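Local coordinates for cytolethal distending toxin protein C (Haemophilus ducreyi, PDB 1SR4), which is a lectin-like subunit of a tripartite bacterial genotoxin and is thought to bind carbohydrate and, with subunit A, to help deliver the DNase I-like subunit, at residues C[25-30]-C[116-121]; C[77-82]-C[122-127]. All blocks are in the same frame, centred on the assembly; numbering follows the deposited sequence.

In the fold
From the N terminus, strand 19-24 runs into the turn 25-30, which interaction 1 sets against 116-121, the end of strand 115-117 and the start of its hairpin loop, closing a loop of 85 residues. Inside that loop lies 77-82, the connection between strands 75-77 and 84-86; interaction 2 joins it to 122-127, closing a shorter loop of 39 residues. Because 122-127 follows 116-121 directly, the two closures cross rather than nest. The hairpin of strands 115-117 and 125-127 is common to both: interaction 1 ties its loop to the end of strand 19-24, interaction 2 its second strand to the 75-86 hairpin, within a domain of the ricin-type beta-trefoil family.

Interaction 1. Residues C[25-30]-C[116-121]; sequences LLTAQP and ITSHDF
L26 and T27 lay their methyl groups against the backbone of 118-121. With chi1 at -175°, L26 extends its branched end over the peptides of 118-120: CD1 lies 3.6 Å from S118 O, while CD2 rests near the carbonyl of H119. T27 CG2 lies near two oxygens, 3.5 Å from D120 O and 3.6 Å from S118 OG. This is the close part of the contact, made of methyl groups on polar backbone; S118 O and D120 N are buried here without a modelled polar partner.

T27 OG1 accepts a hydrogen bond from Q29 N at 3.1 Å, almost straight (164°), closing an ST turn. The same OG1 shares a water with S118 OG, 2.6 Å from T27 OG1 and 2.7 Å from S118 OG, the water donating to the serine. S118 OG is also hydrogen-bonded to D123 O, within the hairpin loop.

The looser side is the exposed ring of F121. The Q29 amide reaches its rim, NE2 3.7 Å from F121 CD1 and near the ring plane, with amide and ring planes 81° apart; Q29 OE1 meanwhile accepts a hydrogen bond from D122 N.

The contact is partly buried at the interface with subunit A: I88 and Y89 of the subunit A chain pack on L26 and F121, and N87 of that chain is hydrogen-bonded to L26 O. Within the chain, S118 touches S24 at the end of strand 19-24, and H119 lies on E127 of strand 125-127, so the turn after one strand meets the loop of the 115-127 hairpin.

Interaction 2. Residues C[77-82]-C[122-127]; sequences FAFLGK and DDLKLE
The touching parts of the two backbones, 77-79 and 124-126, run 75° apart and come nearest at F79 and K125, whose CA atoms are 7.9 Å from each other. F79 occupies the centre of an inverse gamma turn, and its side chain makes most of the contact. Its chi1 of -74° puts CG opposite the carbonyl carbon and carries the ring over to 124-126. L126 CB sits over one face in a CH-pi contact, 4.2 Å from the F79 ring centroid and 13° off the normal. The ring edge meets the backbone instead: F79 CE1 approaches L124 O at 3.7 Å, near the ring plane. K125 CA comes to the same CE1 obliquely, at 3.8 Å.

L124 CD2 lies 4.0 Å from F77 CE1, at the edge of that ring; the two side chains arrive from opposite directions. L124 thus touches both phenylalanines, F79 through CG and F77 through CD2. K125 NZ forms a long salt bridge with D123 OD1 (3.5 Å) within its own segment.

F79, L124 and L126 all pack on I116 of strand 115-117, and F77 meets the ring of F95 in strand 95-99. The contact therefore joins the 75-86 hairpin to the 115-127 hairpin.

Interaction 1. Residues C[25-30]-C[116-121]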
loop_
_atom_site.group_PDB
_atom_site.type_symbol
_atom_site.label_atom_id
_atom_site.label_comp_id
_atom_site.label_asym_id
_atom_site.label_seq_id
_atom_site.Cartn_x
_atom_site.Cartn_y
_atom_site.Cartn_z
ATOM N N LEU C 25 -12.146 13.347 -5.731
ATOM C CA LEU C 25 -13.034 12.399 -5.077
ATOM C C LEU C 25 -14.470 12.888 -5.109
ATOM O O LEU C 25 -15.398 12.137 -4.810
ATOM C CB LEU C 25 -12.605 12.135 -3.638
ATOM C CG LEU C 25 -11.260 11.416 -3.535
ATOM C CD1 LEU C 25 -11.124 10.850 -2.121
ATOM C CD2 LEU C 25 -11.184 10.281 -4.571
ATOM N N LEU C 26 -14.659 14.144 -5.494
ATOM C CA LEU C 26 -16.006 14.677 -5.579
ATOM C C LEU C 26 -16.602 14.368 -6.955
ATOM O O LEU C 26 -17.715 13.880 -7.044
ATOM C CB LEU C 26 -15.999 16.193 -5.327
ATOM C CG LEU C 26 -17.372 16.881 -5.269
ATOM C CD1 LEU C 26 -17.264 18.200 -4.471
ATOM C CD2 LEU C 26 -17.869 17.159 -6.701
ATOM N N THR C 27 -15.869 14.660 -8.027
ATOM C CA THR C 27 -16.376 14.396 -9.379
ATOM C C THR C 27 -15.983 13.022 -9.937
ATOM O O THR C 27 -16.624 12.525 -10.867
ATOM C CB THR C 27 -15.859 15.427 -10.404
ATOM O OG1 THR C 27 -14.463 15.193 -10.646
ATOM C CG2 THR C 27 -16.066 16.866 -9.883
ATOM N N ALA C 28 -14.922 12.436 -9.386
ATOM C CA ALA C 28 -14.400 11.142 -9.854
ATOM C C ALA C 28 -13.803 11.251 -11.261
ATOM O O ALA C 28 -13.417 10.245 -11.853
ATOM C CB ALA C 28 -15.493 10.070 -9.850
ATOM N N GLN C 29 -13.735 12.462 -11.811
ATOM C CA GLN C 29 -13.171 12.627 -13.155
ATOM C C GLN C 29 -11.643 12.687 -13.119
ATOM O O GLN C 29 -11.059 13.352 -12.273
ATOM C CB GLN C 29 -13.683 13.920 -13.799
ATOM C CG GLN C 29 -15.192 13.980 -13.988
ATOM C CD GLN C 29 -15.628 15.280 -14.631
ATOM O OE1 GLN C 29 -15.264 16.367 -14.178
ATOM N NE2 GLN C 29 -16.421 15.178 -15.689
ATOM N N PRO C 30 -10.971 11.974 -14.028
ATOM C CA PRO C 30 -9.508 12.059 -13.985
ATOM C C PRO C 30 -9.043 13.382 -14.615
ATOM O O PRO C 30 -9.670 13.884 -15.559
ATOM C CB PRO C 30 -9.065 10.846 -14.802
ATOM C CG PRO C 30 -10.187 10.663 -15.780
ATOM C CD PRO C 30 -11.431 10.941 -14.975
ATOM N N ILE C 116 -5.671 22.768 -4.441
ATOM C CA ILE C 116 -6.372 22.477 -5.684
ATOM C C ILE C 116 -7.723 21.908 -5.278
ATOM O O ILE C 116 -7.794 20.962 -4.496
ATOM C CB ILE C 116 -5.632 21.402 -6.522
ATOM C CG1 ILE C 116 -4.265 21.932 -6.951
ATOM C CG2 ILE C 116 -6.491 20.995 -7.732
ATOM C CD1 ILE C 116 -3.496 20.972 -7.869
ATOM N N THR C 117 -8.798 22.470 -5.807
ATOM C CA THR C 117 -10.135 21.990 -5.461
ATOM C C THR C 117 -10.969 21.768 -6.717
ATOM O O THR C 117 -10.649 22.288 -7.792
ATOM C CB THR C 117 -10.901 23.017 -4.587
ATOM O OG1 THR C 117 -11.069 24.235 -5.327
ATOM C CG2 THR C 117 -10.151 23.302 -3.301
ATOM N N SER C 118 -12.020 20.969 -6.579
ATOM C CA SER C 118 -12.945 20.723 -7.677
ATOM C C SER C 118 -14.318 20.535 -7.032
ATOM O O SER C 118 -14.571 19.508 -6.406
ATOM C CB SER C 118 -12.562 19.471 -8.456
ATOM O OG SER C 118 -13.441 19.299 -9.554
ATOM N N HIS C 119 -15.191 21.526 -7.191
ATOM C CA HIS C 119 -16.537 21.504 -6.604
ATOM C C HIS C 119 -17.636 21.057 -7.551
ATOM O O HIS C 119 -18.801 20.964 -7.155
ATOM C CB HIS C 119 -16.922 22.907 -6.113
ATOM C CG HIS C 119 -16.196 23.349 -4.884
ATOM N ND1 HIS C 119 -14.967 23.975 -4.925
ATOM C CD2 HIS C 119 -16.532 23.264 -3.577
ATOM C CE1 HIS C 119 -14.581 24.260 -3.693
ATOM N NE2 HIS C 119 -15.511 23.839 -2.857
ATOM N N ASP C 120 -17.291 20.797 -8.802
ATOM C CA ASP C 120 -18.310 20.425 -9.771
ATOM C C ASP C 120 -17.653 19.962 -11.064
ATOM O O ASP C 120 -16.427 20.071 -11.213
ATOM C CB ASP C 120 -19.216 21.644 -10.014
ATOM C CG ASP C 120 -20.418 21.334 -10.906
ATOM O OD1 ASP C 120 -20.965 20.206 -10.851
ATOM O OD2 ASP C 120 -20.837 22.247 -11.652
ATOM N N PHE C 121 -18.462 19.437 -11.986
ATOM C CA PHE C 121 -17.967 18.955 -13.277
ATOM C C PHE C 121 -16.995 19.919 -13.936
ATOM O O PHE C 121 -17.241 21.121 -14.002
ATOM C CB PHE C 121 -19.123 18.737 -14.272
ATOM C CG PHE C 121 -20.022 17.587 -13.929
ATOM C CD1 PHE C 121 -19.654 16.282 -14.257
ATOM C CD2 PHE C 121 -21.238 17.802 -13.284
ATOM C CE1 PHE C 121 -20.481 15.208 -13.949
ATOM C CE2 PHE C 121 -22.081 16.729 -12.967
ATOM C CZ PHE C 121 -21.696 15.432 -13.303
HETATM O O HOH W 1 -13.123 17.337 -11.347
#

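Interaction 2. Residues C[77-82]-C[122-127]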
loop_
_atom_site.group_PDB
_atom_site.type_symbol
_atom_site.label_atom_id
_atom_site.label_comp_id
_atom_site.label_asym_id
_atom_site.label_seq_id
_atom_site.Cartn_x
_atom_site.Cartn_y
_atom_site.Cartn_z
ATOM N N PHE C 77 1.607 18.700 -15.534
ATOM C CA PHE C 77 0.349 19.341 -15.203
ATOM C C PHE C 77 0.583 20.756 -14.663
ATOM O O PHE C 77 1.503 20.983 -13.878
ATOM C CB PHE C 77 -0.397 18.520 -14.145
ATOM C CG PHE C 77 -1.559 19.243 -13.544
ATOM C CD1 PHE C 77 -2.779 19.292 -14.207
ATOM C CD2 PHE C 77 -1.412 19.944 -12.351
ATOM C CE1 PHE C 77 -3.842 20.036 -13.692
ATOM C CE2 PHE C 77 -2.468 20.698 -11.821
ATOM C CZ PHE C 77 -3.684 20.744 -12.493
ATOM N N ALA C 78 -0.260 21.699 -15.072
ATOM C CA ALA C 78 -0.149 23.079 -14.596
ATOM C C ALA C 78 -1.432 23.862 -14.897
ATOM O O ALA C 78 -2.211 23.467 -15.762
ATOM C CB ALA C 78 1.057 23.768 -15.256
ATOM N N PHE C 79 -1.668 24.944 -14.160
ATOM C CA PHE C 79 -2.838 25.793 -14.402
ATOM C C PHE C 79 -2.419 26.827 -15.454
ATOM O O PHE C 79 -2.438 28.033 -15.221
ATOM C CB PHE C 79 -3.270 26.494 -13.109
ATOM C CG PHE C 79 -3.956 25.579 -12.125
ATOM C CD1 PHE C 79 -5.344 25.426 -12.146
ATOM C CD2 PHE C 79 -3.207 24.820 -11.227
ATOM C CE1 PHE C 79 -5.981 24.523 -11.287
ATOM C CE2 PHE C 79 -3.823 23.913 -10.365
ATOM C CZ PHE C 79 -5.214 23.761 -10.393
ATOM N N LEU C 80 -2.008 26.330 -16.608
ATOM C CA LEU C 80 -1.574 27.170 -17.712
ATOM C C LEU C 80 -2.000 26.511 -19.012
ATOM O O LEU C 80 -2.155 25.281 -19.077
ATOM C CB LEU C 80 -0.051 27.300 -17.730
ATOM C CG LEU C 80 0.683 28.201 -16.752
ATOM C CD1 LEU C 80 2.167 27.981 -16.938
ATOM C CD2 LEU C 80 0.306 29.671 -16.990
ATOM N N GLY C 81 -2.171 27.335 -20.045
ATOM C CA GLY C 81 -2.560 26.836 -21.348
ATOM C C GLY C 81 -3.691 25.840 -21.299
ATOM O O GLY C 81 -4.744 26.124 -20.747
ATOM N N LYS C 82 -3.472 24.658 -21.861
ATOM C CA LYS C 82 -4.507 23.648 -21.872
ATOM C C LYS C 82 -4.370 22.610 -20.761
ATOM O O LYS C 82 -4.958 21.533 -20.856
ATOM C CB LYS C 82 -4.530 22.940 -23.231
ATOM C CG LYS C 82 -4.637 23.885 -24.419
ATOM C CD LYS C 82 -5.886 24.751 -24.334
ATOM C CE LYS C 82 -7.151 23.902 -24.400
ATOM N NZ LYS C 82 -8.378 24.717 -24.146
ATOM N N ASP C 122 -15.887 19.380 -14.419
ATOM C CA ASP C 122 -14.914 20.182 -15.126
ATOM C C ASP C 122 -14.547 21.529 -14.463
ATOM O O ASP C 122 -14.210 22.499 -15.146
ATOM C CB ASP C 122 -15.445 20.349 -16.555
ATOM C CG ASP C 122 -15.870 19.002 -17.165
ATOM O OD1 ASP C 122 -14.989 18.138 -17.365
ATOM O OD2 ASP C 122 -17.074 18.781 -17.421
ATOM N N ASP C 123 -14.613 21.566 -13.128
ATOM C CA ASP C 123 -14.243 22.740 -12.325
ATOM C C ASP C 123 -12.909 22.364 -11.679
ATOM O O ASP C 123 -12.793 21.317 -11.052
ATOM C CB ASP C 123 -15.275 23.008 -11.215
ATOM C CG ASP C 123 -14.770 24.003 -10.155
ATOM O OD1 ASP C 123 -14.599 25.195 -10.480
ATOM O OD2 ASP C 123 -14.538 23.596 -8.990
ATOM N N LEU C 124 -11.900 23.201 -11.843
ATOM C CA LEU C 124 -10.600 22.909 -11.268
ATOM C C LEU C 124 -9.898 24.220 -11.001
ATOM O O LEU C 124 -9.568 24.947 -11.928
ATOM C CB LEU C 124 -9.766 22.066 -12.237
ATOM C CG LEU C 124 -8.472 21.449 -11.696
ATOM C CD1 LEU C 124 -8.817 20.425 -10.628
ATOM C CD2 LEU C 124 -7.691 20.767 -12.818
ATOM N N LYS C 125 -9.673 24.529 -9.732
ATOM C CA LYS C 125 -8.999 25.766 -9.410
ATOM C C LYS C 125 -8.043 25.624 -8.248
ATOM O O LYS C 125 -8.064 24.627 -7.526
ATOM C CB LYS C 125 -10.015 26.870 -9.131
ATOM C CG LYS C 125 -11.202 26.438 -8.310
ATOM C CD LYS C 125 -12.346 27.451 -8.440
ATOM C CE LYS C 125 -12.785 27.609 -9.894
ATOM N NZ LYS C 125 -13.907 28.585 -10.065
ATOM N N LEU C 126 -7.198 26.637 -8.107
ATOM C CA LEU C 126 -6.187 26.703 -7.070
ATOM C C LEU C 126 -6.597 27.871 -6.184
ATOM O O LEU C 126 -6.457 29.036 -6.574
ATOM C CB LEU C 126 -4.837 26.962 -7.730
ATOM C CG LEU C 126 -3.537 26.845 -6.949
ATOM C CD1 LEU C 126 -3.328 25.421 -6.476
ATOM C CD2 LEU C 126 -2.399 27.281 -7.863
ATOM N N GLU C 127 -7.116 27.568 -5.000
ATOM C CA GLU C 127 -7.585 28.625 -4.103
ATOM C C GLU C 127 -6.954 28.654 -2.720
ATOM O O GLU C 127 -6.465 27.637 -2.218
ATOM C CB GLU C 127 -9.099 28.524 -3.944
ATOM C CG GLU C 127 -9.588 27.169 -3.464
ATOM C CD GLU C 127 -11.113 27.098 -3.335
ATOM O OE1 GLU C 127 -11.691 27.877 -2.543
ATOM O OE2 GLU C 127 -11.734 26.258 -4.019
#